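Outer membrane protein SusF (Bacteroides thetaiotaomicron, PDB 4FE9) binds starch at the bacterial cell surface through its carbohydrate-binding modules, ahead of transport into the periplasm for degradation. Local coordinates at residues L27-T32 with A52-T57; E61-A66 with A119-P124; P368-M373 with V412-N417. All blocks are in the same frame, centred on the assembly; numbering follows the deposited sequence.

Interaction 1: residues L27-T32 with A52-T57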
ATOM      1  N   LEU A  27      41.895 -18.424  -5.283  1.00 26.91           N
ATOM      2  CA  LEU A  27      41.416 -19.671  -5.891  1.00 23.72           C
ATOM      3  C   LEU A  27      40.068 -19.480  -6.550  1.00 21.64           C
ATOM      4  O   LEU A  27      39.276 -18.646  -6.120  1.00 19.43           O
ATOM      5  CB  LEU A  27      41.337 -20.773  -4.853  1.00 23.44           C
ATOM      6  CG  LEU A  27      42.615 -21.031  -4.033  1.00 25.65           C
ATOM      7  CD1 LEU A  27      42.450 -22.311  -3.256  1.00 23.36           C
ATOM      8  CD2 LEU A  27      43.869 -21.097  -4.934  1.00 28.03           C
ATOM      9  N   THR A  28      39.828 -20.209  -7.640  1.00 19.60           N
ATOM     10  CA  THR A  28      38.545 -20.131  -8.297  1.00 19.06           C
ATOM     11  C   THR A  28      37.802 -21.465  -8.296  1.00 16.70           C
ATOM     12  O   THR A  28      38.383 -22.512  -8.072  1.00 14.25           O
ATOM     13  CB  THR A  28      38.622 -19.532  -9.735  1.00 18.59           C
ATOM     14  OG1 THR A  28      39.486 -20.315 -10.531  1.00 22.27           O
ATOM     15  CG2 THR A  28      39.137 -18.090  -9.699  1.00 23.17           C
ATOM     16  N   ALA A  29      36.492 -21.388  -8.408  1.00 15.19           N
ATOM     17  CA  ALA A  29      35.681 -22.589  -8.620  1.00 14.73           C
ATOM     18  C   ALA A  29      34.716 -22.326  -9.752  1.00 13.60           C
ATOM     19  O   ALA A  29      34.281 -21.196  -9.940  1.00 13.36           O
ATOM     20  CB  ALA A  29      34.928 -22.947  -7.358  1.00 12.70           C
ATOM     21  N   THR A  30      34.313 -23.382 -10.435  1.00 13.39           N
ATOM     22  CA  THR A  30      33.298 -23.261 -11.464  1.00 14.46           C
ATOM     23  C   THR A  30      32.157 -24.153 -11.132  1.00 12.46           C
ATOM     24  O   THR A  30      32.347 -25.322 -10.839  1.00 12.03           O
ATOM     25  CB  THR A  30      33.848 -23.626 -12.857  1.00 15.06           C
ATOM     26  OG1 THR A  30      34.901 -22.719 -13.185  1.00 20.14           O
ATOM     27  CG2 THR A  30      32.738 -23.521 -13.929  1.00 16.22           C
ATOM     28  N   PHE A  31      31.005 -23.538 -10.976  1.00 11.49           N
ATOM     29  CA  PHE A  31      29.747 -24.248 -10.751  1.00 12.92           C
ATOM     30  C   PHE A  31      28.938 -24.329 -12.036  1.00 13.43           C
ATOM     31  O   PHE A  31      28.906 -23.367 -12.825  1.00 11.86           O
ATOM     32  CB  PHE A  31      28.933 -23.491  -9.722  1.00 11.56           C
ATOM     33  CG  PHE A  31      29.556 -23.476  -8.372  1.00 12.35           C
ATOM     34  CD1 PHE A  31      29.345 -24.535  -7.482  1.00 10.09           C
ATOM     35  CD2 PHE A  31      30.377 -22.415  -7.985  1.00 13.80           C
ATOM     36  CE1 PHE A  31      30.030 -24.586  -6.260  1.00 12.16           C
ATOM     37  CE2 PHE A  31      30.959 -22.394  -6.736  1.00  8.62           C
ATOM     38  CZ  PHE A  31      30.818 -23.507  -5.875  1.00 12.25           C
ATOM     39  N   THR A  32      28.142 -25.392 -12.147  1.00 14.42           N
ATOM     40  CA  THR A  32      27.147 -25.512 -13.231  1.00 16.30           C
ATOM     41  C   THR A  32      25.785 -25.893 -12.659  1.00 15.64           C
ATOM     42  O   THR A  32      25.703 -26.538 -11.603  1.00 14.77           O
ATOM     43  CB  THR A  32      27.541 -26.606 -14.234  1.00 15.90           C
ATOM     44  OG1 THR A  32      27.700 -27.836 -13.522  1.00 20.03           O
ATOM     45  CG2 THR A  32      28.873 -26.254 -14.940  1.00 16.96           C
ATOM     46  N   ALA A  52      22.789 -27.977  -8.445  1.00  8.91           N
ATOM     47  CA  ALA A  52      24.044 -27.420  -8.867  1.00  9.11           C
ATOM     48  C   ALA A  52      25.172 -28.436  -8.674  1.00 10.38           C
ATOM     49  O   ALA A  52      24.998 -29.460  -7.994  1.00 10.87           O
ATOM     50  CB  ALA A  52      24.344 -26.104  -8.120  1.00  9.72           C
ATOM     51  N   LYS A  53      26.301 -28.187  -9.324  1.00 11.60           N
ATOM     52  CA  LYS A  53      27.445 -29.098  -9.251  1.00 12.98           C
ATOM     53  C   LYS A  53      28.713 -28.261  -9.283  1.00 13.37           C
ATOM     54  O   LYS A  53      28.759 -27.256  -9.966  1.00 12.43           O
ATOM     55  CB  LYS A  53      27.416 -30.069 -10.435  1.00 13.68           C
ATOM     56  CG  LYS A  53      28.520 -31.119 -10.444  1.00 18.34           C
ATOM     57  CD  LYS A  53      28.376 -32.036 -11.701  1.00 27.97           C
ATOM     58  CE  LYS A  53      29.533 -33.056 -11.811  1.00 31.22           C
ATOM     59  NZ  LYS A  53      30.003 -33.464 -10.476  1.00 31.25           N
ATOM     60  N   LEU A  54      29.681 -28.591  -8.419  1.00 13.92           N
ATOM     61  CA  LEU A  54      31.023 -28.039  -8.548  1.00 15.19           C
ATOM     62  C   LEU A  54      31.794 -28.799  -9.598  1.00 15.78           C
ATOM     63  O   LEU A  54      32.003 -29.993  -9.471  1.00 16.53           O
ATOM     64  CB  LEU A  54      31.786 -28.102  -7.208  1.00 15.85           C
ATOM     65  CG  LEU A  54      33.264 -27.718  -7.330  1.00 16.48           C
ATOM     66  CD1 LEU A  54      33.364 -26.259  -7.721  1.00 14.08           C
ATOM     67  CD2 LEU A  54      33.977 -27.969  -6.034  1.00 24.79           C
ATOM     68  N   SER A  55      32.078 -28.144 -10.702  1.00 16.59           N
ATOM     69  CA  SER A  55      32.622 -28.840 -11.862  1.00 19.59           C
ATOM     70  C   SER A  55      34.137 -28.864 -11.822  1.00 18.47           C
ATOM     71  O   SER A  55      34.750 -29.851 -12.187  1.00 18.61           O
ATOM     72  CB  SER A  55      32.153 -28.186 -13.148  1.00 18.62           C
ATOM     73  OG  SER A  55      30.790 -28.528 -13.367  1.00 29.22           O
ATOM     74  N   SER A  56      34.731 -27.749 -11.408  1.00 17.57           N
ATOM     75  CA  SER A  56      36.174 -27.672 -11.318  1.00 17.70           C
ATOM     76  C   SER A  56      36.576 -26.582 -10.346  1.00 15.45           C
ATOM     77  O   SER A  56      35.793 -25.699 -10.013  1.00 14.61           O
ATOM     78  CB  SER A  56      36.784 -27.384 -12.697  1.00 16.18           C
ATOM     79  OG  SER A  56      36.433 -26.073 -13.113  1.00 19.55           O
ATOM     80  N   THR A  57      37.817 -26.634  -9.935  1.00 15.36           N
ATOM     81  CA  THR A  57      38.375 -25.635  -9.047  1.00 16.03           C
ATOM     82  C   THR A  57      39.861 -25.559  -9.308  1.00 15.36           C
ATOM     83  O   THR A  57      40.461 -26.555  -9.689  1.00 14.13           O
ATOM     84  CB  THR A  57      38.171 -26.064  -7.581  1.00 15.14           C
ATOM     85  OG1 THR A  57      38.518 -24.979  -6.711  1.00 23.84           O
ATOM     86  CG2 THR A  57      39.014 -27.264  -7.256  1.00 17.51           C
TER
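Leu-54 reaches across from residues 52-57 to two apolar side chains of 27-32, and its course can be followed atom by atom. CB lies 4.0 Å from CE1 of the Phe-31 ring. CG stands anti to the backbone N (chi1 172°), which carries the branch toward the other strand. CD1 lies 3.4 Å from Thr-30 O and 3.7 Å from Ala-29 CB, and sits over one face of the Phe-31 ring, displaced toward the rim, in a CH-pi contact 4.3 Å from the ring centroid. The other methyl, CD2, turns to Ile-65 of the next strand.

The strands run antiparallel, and their register slips by one residue at a classic beta bulge, where Ser-55 and Ser-56 both face Thr-30. Thr-30 O takes a good bond from Ser-55 N (2.8 Å) and a weak one from Ser-56 N, while Thr-30 N donates to Ser-56 O. Beyond the bulge Thr-32 and Lys-53 form a pair with N-H...O bonds in both directions. The bulge turns Ser-55 toward the other strand, so that its OG hydrogen-bonds Thr-32 OG1 at 3.2 Å. At the opposite end Thr-57 OG1 donates to Thr-28 O (2.8 Å), approaching at a tilt to the carbonyl plane, and Ala-59 N also bonds to this hydroxyl.

Phe-31 continues inward onto Val-136, Ile-117 and Phe-88. Strand 27-33 is flanked by strand 128-141, bonded in parallel through Val-132, while strand 48-57 pairs antiparallel with 87-91 through Ala-52 and Phe-88.

Interaction 2: residues E61-A66 with A119-P124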
ATOM      1  N   GLU A  61      44.479 -30.930  -5.679  1.00 30.49           N
ATOM      2  CA  GLU A  61      43.948 -32.260  -5.434  1.00 32.37           C
ATOM      3  C   GLU A  61      44.158 -32.655  -3.951  1.00 31.65           C
ATOM      4  O   GLU A  61      45.172 -32.291  -3.331  1.00 32.17           O
ATOM      5  CB  GLU A  61      44.622 -33.283  -6.365  1.00 32.40           C
ATOM      6  CG  GLU A  61      43.644 -34.255  -7.005  1.00 37.72           C
ATOM      7  CD  GLU A  61      42.279 -33.621  -7.250  1.00 53.64           C
ATOM      8  OE1 GLU A  61      41.276 -34.139  -6.707  1.00 60.16           O
ATOM      9  OE2 GLU A  61      42.224 -32.550  -7.905  1.00 56.85           O
ATOM     10  N   GLY A  62      43.172 -33.309  -3.362  1.00 30.68           N
ATOM     11  CA  GLY A  62      43.280 -33.672  -1.945  1.00 29.63           C
ATOM     12  C   GLY A  62      42.496 -32.746  -1.016  1.00 28.56           C
ATOM     13  O   GLY A  62      42.031 -33.175   0.046  1.00 28.98           O
ATOM     14  N   SER A  63      42.240 -31.519  -1.465  1.00 26.86           N
ATOM     15  CA  SER A  63      41.386 -30.581  -0.705  1.00 25.27           C
ATOM     16  C   SER A  63      39.949 -31.100  -0.518  1.00 23.92           C
ATOM     17  O   SER A  63      39.305 -31.508  -1.470  1.00 23.77           O
ATOM     18  CB  SER A  63      41.338 -29.230  -1.407  1.00 26.04           C
ATOM     19  OG  SER A  63      42.639 -28.741  -1.640  1.00 27.19           O
ATOM     20  N   LYS A  64      39.401 -30.875   0.660  1.00 21.11           N
ATOM     21  CA  LYS A  64      37.977 -31.013   0.880  1.00 19.52           C
ATOM     22  C   LYS A  64      37.275 -29.709   0.528  1.00 17.55           C
ATOM     23  O   LYS A  64      37.886 -28.655   0.533  1.00 15.36           O
ATOM     24  CB  LYS A  64      37.714 -31.333   2.348  1.00 19.31           C
ATOM     25  CG  LYS A  64      37.734 -32.799   2.674  1.00 19.67           C
ATOM     26  CD  LYS A  64      37.196 -32.991   4.065  1.00 13.41           C
ATOM     27  CE  LYS A  64      37.540 -34.328   4.594  1.00 15.01           C
ATOM     28  NZ  LYS A  64      37.153 -34.394   6.025  1.00 18.05           N
ATOM     29  N   ILE A  65      35.971 -29.792   0.272  1.00 16.57           N
ATOM     30  CA  ILE A  65      35.154 -28.612  -0.020  1.00 14.33           C
ATOM     31  C   ILE A  65      34.204 -28.384   1.146  1.00 14.83           C
ATOM     32  O   ILE A  65      33.503 -29.292   1.551  1.00 15.63           O
ATOM     33  CB  ILE A  65      34.328 -28.812  -1.311  1.00 15.08           C
ATOM     34  CG1 ILE A  65      35.254 -29.027  -2.537  1.00 15.93           C
ATOM     35  CG2 ILE A  65      33.353 -27.648  -1.529  1.00 12.98           C
ATOM     36  CD1 ILE A  65      36.203 -27.858  -2.827  1.00 17.90           C
ATOM     37  N   ALA A  66      34.208 -27.166   1.698  1.00 14.88           N
ATOM     38  CA  ALA A  66      33.209 -26.768   2.693  1.00 15.03           C
ATOM     39  C   ALA A  66      32.336 -25.696   2.116  1.00 14.07           C
ATOM     40  O   ALA A  66      32.834 -24.759   1.484  1.00 14.32           O
ATOM     41  CB  ALA A  66      33.891 -26.250   3.977  1.00 15.19           C
ATOM     42  N   ALA A 119      31.968 -21.312  -1.345  1.00 11.69           N
ATOM     43  CA  ALA A 119      32.666 -22.470  -0.821  1.00 10.92           C
ATOM     44  C   ALA A 119      34.126 -22.148  -0.449  1.00 11.87           C
ATOM     45  O   ALA A 119      34.702 -21.166  -0.933  1.00 11.04           O
ATOM     46  CB  ALA A 119      32.614 -23.632  -1.834  1.00 11.14           C
ATOM     47  N   SER A 120      34.724 -23.035   0.351  1.00 11.77           N
ATOM     48  CA  SER A 120      36.155 -22.990   0.657  1.00 11.99           C
ATOM     49  C   SER A 120      36.785 -24.346   0.481  1.00 10.00           C
ATOM     50  O   SER A 120      36.122 -25.379   0.605  1.00 10.35           O
ATOM     51  CB  SER A 120      36.391 -22.498   2.094  1.00 12.06           C
ATOM     52  OG  SER A 120      36.046 -21.136   2.211  1.00 16.90           O
ATOM     53  N   ALA A 121      38.067 -24.353   0.168  1.00 10.29           N
ATOM     54  CA  ALA A 121      38.839 -25.594   0.116  1.00 10.83           C
ATOM     55  C   ALA A 121      39.439 -25.814   1.502  1.00 11.47           C
ATOM     56  O   ALA A 121      39.950 -24.893   2.089  1.00 12.50           O
ATOM     57  CB  ALA A 121      39.953 -25.465  -0.920  1.00 11.42           C
ATOM     58  N   VAL A 122      39.428 -27.046   1.979  1.00 11.90           N
ATOM     59  CA  VAL A 122      39.923 -27.343   3.302  1.00 13.54           C
ATOM     60  C   VAL A 122      41.175 -28.269   3.249  1.00 14.14           C
ATOM     61  O   VAL A 122      41.177 -29.285   2.565  1.00 14.24           O
ATOM     62  CB  VAL A 122      38.806 -27.955   4.174  1.00 13.09           C
ATOM     63  CG1 VAL A 122      39.329 -28.286   5.573  1.00 15.72           C
ATOM     64  CG2 VAL A 122      37.621 -26.943   4.283  1.00 14.23           C
ATOM     65  N   THR A 123      42.269 -27.810   3.843  1.00 15.35           N
ATOM     66  CA  THR A 123      43.555 -28.526   3.770  1.00 16.15           C
ATOM     67  C   THR A 123      43.606 -29.609   4.876  1.00 17.21           C
ATOM     68  O   THR A 123      42.743 -29.648   5.738  1.00 17.35           O
ATOM     69  CB  THR A 123      44.724 -27.552   4.032  1.00 16.24           C
ATOM     70  OG1 THR A 123      44.710 -27.174   5.412  1.00 16.84           O
ATOM     71  CG2 THR A 123      44.597 -26.310   3.179  1.00 15.29           C
ATOM     72  N   PRO A 124      44.726 -30.370   4.950  1.00 19.05           N
ATOM     73  CA  PRO A 124      44.802 -31.426   5.989  1.00 18.70           C
ATOM     74  C   PRO A 124      45.082 -30.844   7.372  1.00 20.43           C
ATOM     75  O   PRO A 124      45.020 -31.588   8.397  1.00 20.69           O
ATOM     76  CB  PRO A 124      45.984 -32.298   5.531  1.00 19.00           C
ATOM     77  CG  PRO A 124      46.088 -32.025   3.996  1.00 19.64           C
ATOM     78  CD  PRO A 124      45.758 -30.533   3.905  1.00 17.99           C
TER
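Val-122 holds CG2 anti to its carbonyl carbon and CG1 anti to the backbone N (chi1 179°), and the first of these methyls is thereby laid along the sheet onto Ala-66 CB, 3.8 Å away. With chi1 at -61° Ile-65 puts CG1 beside its backbone N and CG2 anti to it, and the CG2 methyl meets Ala-119 CB at 4.1 Å. The two contacts lie on opposite faces of the pairing. Lys-64, Ala-66, Ser-120 and Val-122 occupy one face, where the CB atoms of Lys-64 and Val-122 stand 4.0 Å apart before the extended lysine chain leads away. Ile-65 and Ala-121 occupy the other, joined at its loop end by Ser-63, whose CB packs against Ala-121 CB.

Four backbone bonds set the register. Val-122 N reaches Lys-64 O at 2.7 Å, tilted from the carbonyl plane, while Lys-64 N uses a lone pair of Val-122 O over a longer 3.1 Å. The Ala-66 and Ser-120 pair is more even, with both N-to-O bonds 2.8 Å long and the one to Ser-120 O nearly straight (169° at the hydrogen). Between the two pairs Ala-121 makes a bent CA-H...O contact with Lys-64 O and Ile-65 one with Ser-120 O, as expected at a non-hydrogen-bonded site.

The hydroxyls are engaged elsewhere: Ser-63 OG with Glu-60 O, Ser-120 OG with Asn-68. Leu-131 of strand 128-141 touches Ile-65, Ala-119 and Ala-121 on the face that carries Ile-65 and Ala-121. This is regular antiparallel beta pairing, with strand 64-72 joined to the sheet through 111-122, which pairs on with 128-141, within an N-terminal domain whose sequence belongs to the E-set clan of immunoglobulin-like folds.

Interaction 3: residues P368-M373 with V412-N417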
ATOM      1  N   PRO A 368      -1.714  23.869  -5.896  1.00 23.21           N
ATOM      2  CA  PRO A 368      -2.912  24.458  -5.257  1.00 22.14           C
ATOM      3  C   PRO A 368      -3.900  24.969  -6.281  1.00 21.29           C
ATOM      4  O   PRO A 368      -4.069  26.169  -6.402  1.00 21.04           O
ATOM      5  CB  PRO A 368      -2.338  25.628  -4.486  1.00 21.83           C
ATOM      6  CG  PRO A 368      -1.210  26.097  -5.345  1.00 23.74           C
ATOM      7  CD  PRO A 368      -0.595  24.823  -5.936  1.00 22.40           C
ATOM      8  N   ASN A 369      -4.439  24.068  -7.104  1.00 20.56           N
ATOM      9  CA  ASN A 369      -5.385  24.438  -8.160  1.00 20.95           C
ATOM     10  C   ASN A 369      -6.812  24.522  -7.626  1.00 21.77           C
ATOM     11  O   ASN A 369      -7.416  23.491  -7.271  1.00 21.24           O
ATOM     12  CB  ASN A 369      -5.355  23.417  -9.277  1.00 19.87           C
ATOM     13  CG  ASN A 369      -4.073  23.463 -10.064  1.00 23.32           C
ATOM     14  OD1 ASN A 369      -3.278  24.377  -9.895  1.00 23.56           O
ATOM     15  ND2 ASN A 369      -3.775  22.384 -10.752  1.00 27.13           N
ATOM     16  N   VAL A 370      -7.318  25.742  -7.492  1.00 21.87           N
ATOM     17  CA  VAL A 370      -8.703  25.961  -7.062  1.00 21.98           C
ATOM     18  C   VAL A 370      -9.515  26.332  -8.284  1.00 22.54           C
ATOM     19  O   VAL A 370      -9.027  27.050  -9.172  1.00 21.85           O
ATOM     20  CB  VAL A 370      -8.784  27.082  -6.036  1.00 21.91           C
ATOM     21  CG1 VAL A 370     -10.257  27.346  -5.606  1.00 21.77           C
ATOM     22  CG2 VAL A 370      -7.965  26.765  -4.868  1.00 20.43           C
ATOM     23  N   TYR A 371     -10.717  25.780  -8.389  1.00 22.14           N
ATOM     24  CA  TYR A 371     -11.496  25.911  -9.612  1.00 22.54           C
ATOM     25  C   TYR A 371     -12.877  26.511  -9.371  1.00 23.51           C
ATOM     26  O   TYR A 371     -13.626  26.059  -8.490  1.00 22.38           O
ATOM     27  CB  TYR A 371     -11.650  24.579 -10.290  1.00 23.08           C
ATOM     28  CG  TYR A 371     -10.365  23.994 -10.856  1.00 26.01           C
ATOM     29  CD1 TYR A 371      -9.987  24.250 -12.176  1.00 30.44           C
ATOM     30  CD2 TYR A 371      -9.643  23.026 -10.136  1.00 31.79           C
ATOM     31  CE1 TYR A 371      -8.909  23.597 -12.750  1.00 29.17           C
ATOM     32  CE2 TYR A 371      -8.554  22.392 -10.689  1.00 35.42           C
ATOM     33  CZ  TYR A 371      -8.188  22.679 -12.000  1.00 39.14           C
ATOM     34  OH  TYR A 371      -7.097  22.060 -12.552  1.00 41.63           O
ATOM     35  N   LEU A 372     -13.265  27.424 -10.261  1.00 23.75           N
ATOM     36  CA  LEU A 372     -14.648  27.829 -10.403  1.00 23.74           C
ATOM     37  C   LEU A 372     -15.447  26.764 -11.123  1.00 23.71           C
ATOM     38  O   LEU A 372     -15.007  26.206 -12.140  1.00 24.97           O
ATOM     39  CB  LEU A 372     -14.738  29.159 -11.142  1.00 22.76           C
ATOM     40  CG  LEU A 372     -16.053  29.924 -10.988  1.00 25.02           C
ATOM     41  CD1 LEU A 372     -16.217  30.444  -9.529  1.00 23.47           C
ATOM     42  CD2 LEU A 372     -16.105  31.097 -12.003  1.00 29.41           C
ATOM     43  N   MET A 373     -16.619  26.448 -10.585  1.00 23.15           N
ATOM     44  CA  MET A 373     -17.472  25.426 -11.178  1.00 22.05           C
ATOM     45  C   MET A 373     -18.880  25.964 -11.362  1.00 21.92           C
ATOM     46  O   MET A 373     -19.338  26.797 -10.590  1.00 21.57           O
ATOM     47  CB  MET A 373     -17.523  24.179 -10.282  1.00 21.02           C
ATOM     48  CG  MET A 373     -16.158  23.619  -9.956  1.00 22.77           C
ATOM     49  SD  MET A 373     -15.557  22.649 -11.334  1.00 26.22           S
ATOM     50  CE  MET A 373     -16.824  21.376 -11.506  1.00 23.58           C
ATOM     51  N   VAL A 412     -22.736  30.100  -7.376  1.00 22.72           N
ATOM     52  CA  VAL A 412     -21.298  29.885  -7.316  1.00 22.35           C
ATOM     53  C   VAL A 412     -20.987  28.497  -6.722  1.00 20.43           C
ATOM     54  O   VAL A 412     -21.533  28.125  -5.702  1.00 19.51           O
ATOM     55  CB  VAL A 412     -20.630  30.945  -6.447  1.00 22.06           C
ATOM     56  CG1 VAL A 412     -19.098  30.704  -6.378  1.00 23.39           C
ATOM     57  CG2 VAL A 412     -20.940  32.355  -6.983  1.00 24.64           C
ATOM     58  N   ARG A 413     -20.156  27.731  -7.414  1.00 18.89           N
ATOM     59  CA  ARG A 413     -19.502  26.571  -6.830  1.00 18.23           C
ATOM     60  C   ARG A 413     -17.975  26.682  -6.969  1.00 18.96           C
ATOM     61  O   ARG A 413     -17.467  27.255  -7.962  1.00 20.01           O
ATOM     62  CB  ARG A 413     -20.013  25.285  -7.494  1.00 15.89           C
ATOM     63  CG  ARG A 413     -21.524  25.092  -7.421  1.00 18.69           C
ATOM     64  CD  ARG A 413     -21.991  24.718  -5.979  1.00 14.96           C
ATOM     65  NE  ARG A 413     -21.831  23.270  -5.684  1.00 10.66           N
ATOM     66  CZ  ARG A 413     -22.715  22.318  -6.012  1.00 13.07           C
ATOM     67  NH1 ARG A 413     -23.764  22.608  -6.780  1.00 10.77           N
ATOM     68  NH2 ARG A 413     -22.498  21.048  -5.649  1.00  7.25           N
ATOM     69  N   ILE A 414     -17.255  26.236  -5.941  1.00 17.48           N
ATOM     70  CA  ILE A 414     -15.779  26.256  -5.937  1.00 17.78           C
ATOM     71  C   ILE A 414     -15.282  24.878  -5.454  1.00 18.41           C
ATOM     72  O   ILE A 414     -15.885  24.270  -4.531  1.00 18.63           O
ATOM     73  CB  ILE A 414     -15.235  27.322  -4.960  1.00 16.22           C
ATOM     74  CG1 ILE A 414     -16.106  28.591  -4.998  1.00 16.73           C
ATOM     75  CG2 ILE A 414     -13.745  27.653  -5.276  1.00 19.75           C
ATOM     76  CD1 ILE A 414     -15.883  29.508  -3.802  1.00 15.84           C
ATOM     77  N   CYS A 415     -14.190  24.389  -6.052  1.00 17.35           N
ATOM     78  CA  CYS A 415     -13.545  23.180  -5.551  1.00 17.58           C
ATOM     79  C   CYS A 415     -12.014  23.147  -5.737  1.00 18.41           C
ATOM     80  O   CYS A 415     -11.422  24.025  -6.401  1.00 16.23           O
ATOM     81  CB  CYS A 415     -14.177  21.930  -6.165  1.00 16.05           C
ATOM     82  SG  CYS A 415     -13.739  21.680  -7.911  1.00 17.66           S
ATOM     83  N   VAL A 416     -11.385  22.194  -5.052  1.00 17.06           N
ATOM     84  CA  VAL A 416     -10.151  21.565  -5.531  1.00 18.61           C
ATOM     85  C   VAL A 416     -10.480  20.168  -6.037  1.00 19.94           C
ATOM     86  O   VAL A 416     -11.633  19.745  -5.981  1.00 21.56           O
ATOM     87  CB  VAL A 416      -9.118  21.455  -4.403  1.00 17.45           C
ATOM     88  CG1 VAL A 416      -8.753  22.851  -3.874  1.00 14.23           C
ATOM     89  CG2 VAL A 416      -9.671  20.592  -3.274  1.00 14.93           C
ATOM     90  N   ASN A 417      -9.495  19.493  -6.622  1.00 19.80           N
ATOM     91  CA  ASN A 417      -9.646  18.099  -7.011  1.00 20.03           C
ATOM     92  C   ASN A 417      -8.286  17.385  -6.938  1.00 20.01           C
ATOM     93  O   ASN A 417      -7.530  17.416  -7.880  1.00 19.44           O
ATOM     94  CB  ASN A 417     -10.202  18.000  -8.444  1.00 19.30           C
ATOM     95  CG  ASN A 417     -10.384  16.533  -8.920  1.00 23.79           C
ATOM     96  OD1 ASN A 417      -9.864  16.134  -9.981  1.00 20.64           O
ATOM     97  ND2 ASN A 417     -11.192  15.749  -8.165  1.00 18.75           N
TER
HETATM   98  O   HOH W   1      -7.125  20.875  -7.272  1.00 22.27           O
HETATM   99  O   HOH W   2     -20.812  29.083 -10.450  1.00 20.39           O
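Val-370 and Ile-414 form the apolar centre, with CG1 of the valine and CG2 of the isoleucine only 3.5 Å apart. Each of these methyls stands anti to its own backbone N (chi1 178° for Val-370), which directs it across the strand gap. The other Val-370 branch, CG2, touches Val-416 CG1 at 4.1 Å. Farther along, Leu-372 CD1 comes near Val-412 CG1. Phe-431 and Leu-460 continue this core around Val-370, and Ile-298 of strand 294-301 also touches it, so the neighbouring module contributes to the packing.

Tyr-371, Met-373, Arg-413 and Cys-415 look to the other face. Cys-415 SG lies 3.7 Å from Met-373 CG, and the methionine bends at chi2 and chi3, leading its end away from the partner strand. Here Tyr-371 and Cys-415 are bonded in both directions, the Tyr-371 N to Cys-415 O bond being the shorter at 2.7 Å. Met-373 N reaches Arg-413 O at 2.9 Å from well above the carbonyl plane, and the return bond from Arg-413 N is weak.

At the polar edge, one water donates to Asn-369 O and accepts from Asn-417 N, prolonging the pairing where direct backbone bonds stop. A second water donates to Met-373 O at 2.7 Å. The guanidinium of Arg-413 turns from this contact to Glu-430, with which its NE makes a salt bridge.

The contact is an antiparallel ladder in the beta-rich third carbohydrate-binding module, where strand 410-415 also pairs with 430-434 and the backbone of Val-370 and Leu-372 bonds to that of Phe-391 and Asp-389, the latter a ligand of the sodium ion that lies about 6 Å from the Met-373 side chain.

The three contacts follow one another along the chain, each closing before the next opens. Interactions 1 and 2 belong to a single mixed sheet of the N-terminal domain, their centres about 13 Å apart, and they meet where Leu-54 CD2 packs 3.9 Å from Ile-65 CG1. Strands 48-57 and 64-72 are consecutive, and strand 128-141 borders both contacts, pairing with 27-33 and with 111-122. Interaction 3 stands on the opposite side of the chain's centre, about 68 Å from interaction 1 and about 75 Å from interaction 2, centre to centre. It belongs to the third carbohydrate-binding module, so the set spans the elongated protein from its N-terminal domain to its last module.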